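Local coordinates for aldo-keto Reductase, OXIDOREDUCTASE (Salmonella typhimurium, PDB 5T79), which probably acts as an NADPH-dependent aldo-keto reductase that reduces aldehydes such as 3-hydroxybutanal to the corresponding alcohols, at residues H34-T39 with R46-R51; V294-G297 with Q303-D306. One frame throughout, in Å; residues are numbered along the deposited sequence. Where two conformers were deposited one is given.

Contacts 1 and 2 lie on neighbouring parts of the same barrel, with centres about 13 Å apart. Their helices meet directly: the salt bridge from R51 NE to E305 OE2 measures 2.8 Å, and I304 CD1 packs 3.3 Å from L48 O. Contact 2 is part of the NADPH site itself, its strand end meeting the diphosphate and its helix the adenosine end. Contact 1 borders that site through N35, whose side chain comes within about 4 Å of the cofactor. Helix 46-51 thus packs, through L48 and R51, on the helix bearing Q303, whose side chain is about 6 Å from that of L48.

Contact 1: residues H34-T39 with R46-R51; sequences HNFGDT and RALLQR
F36 projects its ring from the loop 34-39 against the side chains of L48 and L49 on the helical segment 46-51. No hydrogen bond crosses the contact, which buries 164 Å² in all and is held by apolar packing. At the start of the helical segment, R46 turns its CB away from the loop and forms salt bridges with E83 and D84 of helix 72-85. L48 is the next to matter. Its CB and CD1 each lie 3.9 Å from F36 CZ, so the outer end of the ring meets both the root and one branch of the leucine. The same CD1 comes within 4.1 Å of F36 CE1, and on the loop side it approaches N35 CB at 4.3 Å. L49 meets the ring at the other meta carbon: its CG is 3.6 Å from F36 CE2, and its CD2 follows at 3.8 Å. The two leucines therefore divide the far end of one phenyl group between them, each side chain crossing it obliquely. The F36 torsion explains the reach, since CG stands anti to the carbonyl carbon (chi1 -70°) and swings the ring end closer to the helix than the CB direction alone would suggest. Farther along, the bond from Q50 N to R46 O (3.0 Å) confirms the helical turn, in which the successive residues L48 and L49 point in different directions and reach the ring at different atoms. Polar bonds just outside the two segments add to this: N35 O accepts from S45 OG, one residue before R46 on the same helix, and F36 O from N76 ND2 of helix 72-85. Strand 24-31, this loop and helix 42-54 together form a beta-loop-alpha unit of the TIM barrel of aldo-keto reductases, with N35 lining the NADPH pocket.

Contact 2: residues V294-G297 with Q303-D306; sequences VLIG and QIED. With NDP (NADPH dihydro-nicotinamide-adenine-dinucleotide phosphate), chain E.
With CG1 lodged between its backbone N and carbonyl carbon (chi1 67°), I296 sends CD1 toward I304; Q303 instead sets CG anti to the carbonyl carbon (chi1 -66°) and runs extended to the cofactor. The setting is the end of a TIM-barrel strand and the short helix that follows it, the NADPH-binding arrangement of aldo-keto reductases. I296 CD1 lies 4.1 Å from I304 CA, and this modest apolar contact is the junction between strand and helix, with no hydrogen bond across it. Polar groups of both segments turn to the cofactor. G297 N donates to the diphosphate oxygen NDP O1A at 3.2 Å, while L295 CD2 rests 3.4 Å from O4D of the nicotinamide ribose.

Q303 approaches the adenine from above one face: its CG is 3.6 Å from NDP C5A, and its amide plane is tilted modestly from that of the base. S299 N donates to OE1, which helps fix the amide rotation and presents NE2 to the phosphate. D306 OD2 receives a weak bond from the adenine amino group N6A at 3.3 Å, and also pairs with K276. R232 NH2 is another NADPH donor. Finally, Q303 NE2 meets O3X of the adenosine 2'-phosphate at 2.8 Å, with a nearly straight N-H...O angle of 172°.

Contact 1: residues H34-T39 with R46-R51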
ATOM      1  N   HIS A  34      -9.395   1.238   5.273  1.00 22.47           N
ATOM      2  CA  HIS A  34     -10.746   1.708   5.575  1.00 23.19           C
ATOM      3  C   HIS A  34     -11.720   1.207   4.533  1.00 22.91           C
ATOM      4  O   HIS A  34     -11.314   0.927   3.398  1.00 22.25           O
ATOM      5  CB  HIS A  34     -10.792   3.255   5.649  1.00 25.88           C
ATOM      6  CG  HIS A  34      -9.992   3.837   6.783  1.00 31.46           C
ATOM      7  ND1 HIS A  34      -9.196   4.955   6.602  1.00 34.78           N
ATOM      8  CD2 HIS A  34      -9.868   3.418   8.065  1.00 34.07           C
ATOM      9  CE1 HIS A  34      -8.627   5.187   7.775  1.00 34.81           C
ATOM     10  NE2 HIS A  34      -8.995   4.286   8.685  1.00 34.83           N
ATOM     11  N   ASN A  35     -13.010   1.097   4.924  1.00 18.55           N
ATOM     12  CA  ASN A  35     -14.183   0.741   4.114  1.00 18.70           C
ATOM     13  C   ASN A  35     -14.329  -0.763   3.830  1.00 19.65           C
ATOM     14  O   ASN A  35     -15.145  -1.135   2.985  1.00 19.14           O
ATOM     15  CB  ASN A  35     -14.207   1.547   2.796  1.00 22.32           C
ATOM     16  CG  ASN A  35     -14.174   3.030   3.082  1.00 34.75           C
ATOM     17  OD1 ASN A  35     -15.103   3.575   3.660  1.00 34.35           O
ATOM     18  ND2 ASN A  35     -13.043   3.674   2.845  1.00 28.02           N
ATOM     19  N   PHE A  36     -13.607  -1.634   4.585  1.00 14.19           N
ATOM     20  CA  PHE A  36     -13.730  -3.082   4.412  1.00 14.08           C
ATOM     21  C   PHE A  36     -14.077  -3.785   5.753  1.00 18.59           C
ATOM     22  O   PHE A  36     -14.148  -5.005   5.790  1.00 18.97           O
ATOM     23  CB  PHE A  36     -12.452  -3.684   3.747  1.00 14.66           C
ATOM     24  CG  PHE A  36     -12.361  -3.247   2.293  1.00 15.14           C
ATOM     25  CD1 PHE A  36     -11.874  -1.988   1.955  1.00 16.30           C
ATOM     26  CD2 PHE A  36     -12.815  -4.076   1.270  1.00 15.80           C
ATOM     27  CE1 PHE A  36     -11.849  -1.555   0.629  1.00 16.61           C
ATOM     28  CE2 PHE A  36     -12.796  -3.638  -0.063  1.00 17.53           C
ATOM     29  CZ  PHE A  36     -12.305  -2.381  -0.371  1.00 15.07           C
ATOM     30  N   GLY A  37     -14.415  -3.002   6.786  1.00 14.69           N
ATOM     31  CA  GLY A  37     -14.776  -3.526   8.098  1.00 15.15           C
ATOM     32  C   GLY A  37     -16.265  -3.781   8.242  1.00 19.59           C
ATOM     33  O   GLY A  37     -17.011  -3.742   7.254  1.00 18.18           O
ATOM     34  N   ASP A  38     -16.708  -4.052   9.477  1.00 16.69           N
ATOM     35  CA  ASP A  38     -18.117  -4.329   9.762  1.00 16.09           C
ATOM     36  C   ASP A  38     -18.938  -3.036   9.897  1.00 20.46           C
ATOM     37  O   ASP A  38     -20.167  -3.104  10.019  1.00 20.79           O
ATOM     38  CB  ASP A  38     -18.256  -5.172  11.051  1.00 17.12           C
ATOM     39  CG  ASP A  38     -17.784  -6.620  10.947  1.00 19.24           C
ATOM     40  OD1 ASP A  38     -17.573  -7.108   9.804  1.00 19.88           O
ATOM     41  OD2 ASP A  38     -17.611  -7.258  12.004  1.00 22.66           O
ATOM     42  N   THR A  39     -18.270  -1.860   9.888  1.00 17.03           N
ATOM     43  CA  THR A  39     -18.942  -0.557  10.025  1.00 17.53           C
ATOM     44  C   THR A  39     -19.310   0.060   8.676  1.00 23.36           C
ATOM     45  O   THR A  39     -19.876   1.165   8.636  1.00 23.34           O
ATOM     46  CB  THR A  39     -18.085   0.435  10.817  1.00 24.13           C
ATOM     47  OG1 THR A  39     -16.826   0.555  10.174  1.00 21.72           O
ATOM     48  CG2 THR A  39     -17.920   0.046  12.275  1.00 25.07           C
ATOM     49  N   ARG A  46     -17.593  -4.895  -1.932  1.00 14.76           N
ATOM     50  CA  ARG A  46     -17.602  -5.798  -3.088  1.00 15.56           C
ATOM     51  C   ARG A  46     -17.463  -4.986  -4.382  1.00 18.80           C
ATOM     52  O   ARG A  46     -16.656  -5.341  -5.237  1.00 17.52           O
ATOM     53  CB  ARG A  46     -18.918  -6.620  -3.087  1.00 16.49           C
ATOM     54  CG  ARG A  46     -18.938  -7.734  -4.120  1.00 19.04           C
ATOM     55  CD  ARG A  46     -20.297  -8.396  -4.235  1.00 19.21           C
ATOM     56  NE  ARG A  46     -20.798  -8.884  -2.942  1.00 17.45           N
ATOM     57  CZ  ARG A  46     -20.501 -10.058  -2.405  1.00 28.67           C
ATOM     58  NH1 ARG A  46     -19.678 -10.896  -3.032  1.00 21.85           N
ATOM     59  NH2 ARG A  46     -21.033 -10.414  -1.243  1.00 21.16           N
ATOM     60  N   ALA A  47     -18.237  -3.895  -4.508  1.00 16.35           N
ATOM     61  CA  ALA A  47     -18.212  -3.007  -5.678  1.00 16.48           C
ATOM     62  C   ALA A  47     -16.809  -2.397  -5.867  1.00 18.48           C
ATOM     63  O   ALA A  47     -16.343  -2.290  -7.002  1.00 18.25           O
ATOM     64  CB  ALA A  47     -19.252  -1.894  -5.520  1.00 17.17           C
ATOM     65  N   LEU A  48     -16.138  -2.017  -4.768  1.00 14.60           N
ATOM     66  CA  LEU A  48     -14.760  -1.448  -4.820  1.00 13.79           C
ATOM     67  C   LEU A  48     -13.758  -2.479  -5.351  1.00 17.19           C
ATOM     68  O   LEU A  48     -12.999  -2.192  -6.275  1.00 15.96           O
ATOM     69  CB  LEU A  48     -14.307  -0.972  -3.408  1.00 13.24           C
ATOM     70  CG  LEU A  48     -15.042   0.247  -2.850  1.00 17.81           C
ATOM     71  CD1 LEU A  48     -14.756   0.447  -1.359  1.00 16.68           C
ATOM     72  CD2 LEU A  48     -14.726   1.499  -3.658  1.00 19.59           C
ATOM     73  N   LEU A  49     -13.762  -3.683  -4.785  1.00 14.27           N
ATOM     74  CA  LEU A  49     -12.863  -4.735  -5.263  1.00 13.32           C
ATOM     75  C   LEU A  49     -13.128  -5.086  -6.743  1.00 16.03           C
ATOM     76  O   LEU A  49     -12.184  -5.239  -7.502  1.00 15.86           O
ATOM     77  CB  LEU A  49     -12.972  -5.999  -4.394  1.00 12.43           C
ATOM     78  CG  LEU A  49     -12.499  -5.854  -2.947  1.00 14.57           C
ATOM     79  CD1 LEU A  49     -12.742  -7.141  -2.170  1.00 15.56           C
ATOM     80  CD2 LEU A  49     -11.036  -5.438  -2.882  1.00 15.01           C
ATOM     81  N   GLN A  50     -14.398  -5.209  -7.148  1.00 13.78           N
ATOM     82  CA  GLN A  50     -14.715  -5.556  -8.536  1.00 13.93           C
ATOM     83  C   GLN A  50     -14.305  -4.426  -9.484  1.00 17.45           C
ATOM     84  O   GLN A  50     -13.767  -4.706 -10.559  1.00 16.42           O
ATOM     85  CB  GLN A  50     -16.219  -5.872  -8.686  1.00 15.25           C
ATOM     86  CG  GLN A  50     -16.597  -7.208  -8.020  1.00 19.56           C
ATOM     87  CD  GLN A  50     -18.060  -7.536  -8.213  1.00 25.08           C
ATOM     88  OE1 GLN A  50     -18.741  -6.916  -9.008  1.00 21.27           O
ATOM     89  NE2 GLN A  50     -18.560  -8.563  -7.544  1.00 15.95           N
ATOM     90  N   ARG A  51     -14.556  -3.155  -9.099  1.00 14.18           N
ATOM     91  CA  ARG A  51     -14.177  -2.041  -9.993  1.00 15.18           C
ATOM     92  C   ARG A  51     -12.645  -1.967 -10.137  1.00 18.04           C
ATOM     93  O   ARG A  51     -12.131  -1.769 -11.254  1.00 16.77           O
ATOM     94  CB  ARG A  51     -14.735  -0.698  -9.500  1.00 17.18           C
ATOM     95  CG  ARG A  51     -14.571   0.464 -10.534  1.00 20.22           C
ATOM     96  CD  ARG A  51     -15.360   0.169 -11.813  1.00 29.24           C
ATOM     97  NE  ARG A  51     -15.275   1.247 -12.796  1.00 34.38           N
ATOM     98  CZ  ARG A  51     -14.932   1.089 -14.073  1.00 49.30           C
ATOM     99  NH1 ARG A  51     -14.600  -0.112 -14.537  1.00 37.20           N
ATOM    100  NH2 ARG A  51     -14.916   2.129 -14.894  1.00 31.40           N
TER

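Contact 2: residues V294-G297 with Q303-D306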
ATOM      1  N   VAL A 294       1.581   3.211  -6.110  0.61 13.67           N
ATOM      2  CA  VAL A 294       0.900   4.137  -5.208  0.61 13.62           C
ATOM      3  C   VAL A 294      -0.320   3.379  -4.624  0.61 17.11           C
ATOM      4  O   VAL A 294      -1.097   2.789  -5.377  0.61 16.40           O
ATOM      5  CB  VAL A 294       0.570   5.469  -5.936  0.61 17.83           C
ATOM      6  CG1 VAL A 294      -0.660   5.384  -6.834  0.61 16.91           C
ATOM      7  CG2 VAL A 294       0.461   6.609  -4.963  0.61 18.52           C
ATOM      8  N   LEU A 295      -0.397   3.280  -3.282  1.00 13.33           N
ATOM      9  CA  LEU A 295      -1.435   2.495  -2.621  1.00 13.05           C
ATOM     10  C   LEU A 295      -2.549   3.414  -2.168  1.00 18.39           C
ATOM     11  O   LEU A 295      -2.385   4.147  -1.205  1.00 17.14           O
ATOM     12  CB  LEU A 295      -0.784   1.721  -1.443  1.00 13.23           C
ATOM     13  CG  LEU A 295      -1.630   0.766  -0.625  1.00 17.80           C
ATOM     14  CD1 LEU A 295      -2.281  -0.317  -1.494  1.00 16.51           C
ATOM     15  CD2 LEU A 295      -0.776   0.115   0.468  1.00 20.86           C
ATOM     16  N   ILE A 296      -3.680   3.377  -2.869  1.00 16.38           N
ATOM     17  CA  ILE A 296      -4.798   4.267  -2.550  1.00 16.51           C
ATOM     18  C   ILE A 296      -5.797   3.622  -1.573  1.00 19.99           C
ATOM     19  O   ILE A 296      -5.857   2.406  -1.416  1.00 17.31           O
ATOM     20  CB  ILE A 296      -5.522   4.730  -3.870  1.00 19.63           C
ATOM     21  CG1 ILE A 296      -6.245   3.566  -4.584  1.00 19.35           C
ATOM     22  CG2 ILE A 296      -4.548   5.449  -4.832  1.00 20.32           C
ATOM     23  CD1 ILE A 296      -7.443   3.968  -5.524  1.00 23.24           C
ATOM     24  N   GLY A 297      -6.562   4.478  -0.910  1.00 17.35           N
ATOM     25  CA  GLY A 297      -7.716   4.087  -0.118  1.00 18.77           C
ATOM     26  C   GLY A 297      -8.921   4.545  -0.927  1.00 21.77           C
ATOM     27  O   GLY A 297      -8.799   5.462  -1.758  1.00 21.93           O
ATOM     28  N   GLN A 303     -13.613   7.032  -6.940  1.00 20.94           N
ATOM     29  CA  GLN A 303     -12.265   7.383  -6.461  1.00 20.57           C
ATOM     30  C   GLN A 303     -11.202   6.476  -7.081  1.00 22.87           C
ATOM     31  O   GLN A 303     -10.084   6.922  -7.342  1.00 20.74           O
ATOM     32  CB  GLN A 303     -12.204   7.328  -4.929  1.00 22.11           C
ATOM     33  CG  GLN A 303     -13.095   8.423  -4.300  1.00 22.41           C
ATOM     34  CD  GLN A 303     -13.322   8.250  -2.825  1.00 33.90           C
ATOM     35  OE1 GLN A 303     -13.220   7.157  -2.279  1.00 26.36           O
ATOM     36  NE2 GLN A 303     -13.728   9.319  -2.156  1.00 27.29           N
ATOM     37  N   ILE A 304     -11.559   5.213  -7.348  1.00 17.72           N
ATOM     38  CA  ILE A 304     -10.657   4.266  -8.007  1.00 16.06           C
ATOM     39  C   ILE A 304     -10.510   4.696  -9.472  1.00 19.37           C
ATOM     40  O   ILE A 304      -9.395   4.726  -9.994  1.00 18.44           O
ATOM     41  CB  ILE A 304     -11.168   2.806  -7.882  1.00 18.78           C
ATOM     42  CG1 ILE A 304     -11.289   2.374  -6.381  1.00 19.01           C
ATOM     43  CG2 ILE A 304     -10.237   1.844  -8.662  1.00 19.58           C
ATOM     44  CD1 ILE A 304     -11.983   0.957  -6.164  1.00 18.34           C
ATOM     45  N   GLU A 305     -11.642   5.032 -10.129  1.00 16.58           N
ATOM     46  CA  GLU A 305     -11.639   5.501 -11.528  1.00 17.56           C
ATOM     47  C   GLU A 305     -10.766   6.750 -11.650  1.00 21.64           C
ATOM     48  O   GLU A 305      -9.964   6.860 -12.587  1.00 20.85           O
ATOM     49  CB  GLU A 305     -13.066   5.814 -11.991  1.00 20.72           C
ATOM     50  CG  GLU A 305     -13.970   4.595 -11.973  1.00 23.84           C
ATOM     51  CD  GLU A 305     -15.437   4.841 -12.231  1.00 40.70           C
ATOM     52  OE1 GLU A 305     -15.922   5.969 -11.981  1.00 38.93           O
ATOM     53  OE2 GLU A 305     -16.108   3.889 -12.685  1.00 33.43           O
ATOM     54  N   ASP A 306     -10.899   7.677 -10.674  1.00 18.78           N
ATOM     55  CA  ASP A 306     -10.115   8.918 -10.637  1.00 19.24           C
ATOM     56  C   ASP A 306      -8.622   8.598 -10.603  1.00 20.94           C
ATOM     57  O   ASP A 306      -7.865   9.162 -11.383  1.00 20.16           O
ATOM     58  CB  ASP A 306     -10.481   9.779  -9.410  1.00 20.72           C
ATOM     59  CG  ASP A 306     -11.810  10.521  -9.439  1.00 29.73           C
ATOM     60  OD1 ASP A 306     -12.393  10.667 -10.539  1.00 29.71           O
ATOM     61  OD2 ASP A 306     -12.227  11.021  -8.374  1.00 33.59           O
TER
HETATM   62  PA  NDP E 404      -5.216   7.768   0.636  0.57 25.60           P
HETATM   63  O1A NDP E 404      -5.222   7.386  -0.814  0.57 23.10           O
HETATM   64  O2A NDP E 404      -4.222   8.633   1.269  0.57  3.00           O
HETATM   65  O5B NDP E 404      -6.626   8.406   1.079  0.57 30.54           O
HETATM   66  C5B NDP E 404      -7.752   7.518   0.934  0.57 33.61           C
HETATM   67  C4B NDP E 404      -9.027   8.181   1.378  0.57 36.76           C
HETATM   68  O4B NDP E 404      -9.111   9.502   0.798  0.57 36.96           O
HETATM   69  C3B NDP E 404     -10.286   7.434   0.941  0.57 37.02           C
HETATM   70  O3B NDP E 404     -10.718   6.545   1.968  0.57 36.15           O
HETATM   71  C2B NDP E 404     -11.279   8.552   0.651  0.57 37.50           C
HETATM   72  O2B NDP E 404     -11.988   8.945   1.847  0.57 39.95           O
HETATM   73  C1B NDP E 404     -10.377   9.704   0.202  0.57 37.87           C
HETATM   74  N9A NDP E 404     -10.193   9.808  -1.242  0.57 36.26           N
HETATM   75  C8A NDP E 404      -9.448   8.994  -2.055  0.57 35.68           C
HETATM   76  N7A NDP E 404      -9.464   9.342  -3.320  0.57 35.76           N
HETATM   77  C5A NDP E 404     -10.284  10.461  -3.342  0.57 35.69           C
HETATM   78  C6A NDP E 404     -10.762  11.269  -4.394  0.57 35.32           C
HETATM   79  N6A NDP E 404     -10.357  11.155  -5.663  0.57 34.12           N
HETATM   80  N1A NDP E 404     -11.637  12.251  -4.081  0.57 34.99           N
HETATM   81  C2A NDP E 404     -11.965  12.440  -2.798  0.57 36.80           C
HETATM   82  N3A NDP E 404     -11.561  11.759  -1.722  0.57 38.18           N
HETATM   83  C4A NDP E 404     -10.733  10.763  -2.066  0.57 37.05           C
HETATM   84  O3  NDP E 404      -5.071   6.308   1.239  0.57 26.24           O
HETATM   85  PN  NDP E 404      -4.940   5.936   2.789  0.57 27.93           P
HETATM   86  O1N NDP E 404      -6.338   5.521   3.064  0.57 32.48           O
HETATM   87  O2N NDP E 404      -4.295   7.032   3.624  0.57 32.86           O
HETATM   88  O5D NDP E 404      -3.889   4.713   2.984  0.57 32.03           O
HETATM   89  C5D NDP E 404      -3.504   3.996   1.779  0.57 28.76           C
HETATM   90  C4D NDP E 404      -3.342   2.519   2.059  0.57 27.17           C
HETATM   91  O4D NDP E 404      -2.059   2.298   2.673  0.57 30.19           O
HETATM   92  C3D NDP E 404      -4.347   1.887   3.004  0.57 24.81           C
HETATM   93  O3D NDP E 404      -5.550   1.570   2.320  0.57 29.20           O
HETATM   94  C2D NDP E 404      -3.567   0.696   3.577  0.57 22.73           C
HETATM   95  O2D NDP E 404      -3.638  -0.545   2.875  0.57  8.02           O
HETATM   96  C1D NDP E 404      -2.134   1.237   3.603  0.57 29.37           C
HETATM   97  N1N NDP E 404      -1.739   1.799   4.911  0.57 30.84           N
HETATM   98  C2N NDP E 404      -0.634   1.216   5.531  0.57 32.00           C
HETATM   99  C3N NDP E 404      -0.166   1.633   6.719  0.57 30.12           C
HETATM  100  C7N NDP E 404       1.184   1.154   7.180  0.57 24.57           C
HETATM  101  O7N NDP E 404       1.527   1.527   8.313  0.57 23.96           O
HETATM  102  N7N NDP E 404       1.938   0.343   6.436  0.57 15.11           N
HETATM  103  C4N NDP E 404      -0.975   2.602   7.540  0.57 33.01           C
HETATM  104  C5N NDP E 404      -1.961   3.349   6.707  0.57 32.96           C
HETATM  105  C6N NDP E 404      -2.327   2.952   5.505  0.57 30.65           C
HETATM  106  P2B NDP E 404     -13.577   9.220   2.038  0.57 40.57           P
HETATM  107  O1X NDP E 404     -14.294   8.324   2.979  0.57 40.60           O
HETATM  108  O2X NDP E 404     -13.560  10.674   2.490  0.57 42.73           O
HETATM  109  O3X NDP E 404     -14.139   9.194   0.621  0.57 41.55           O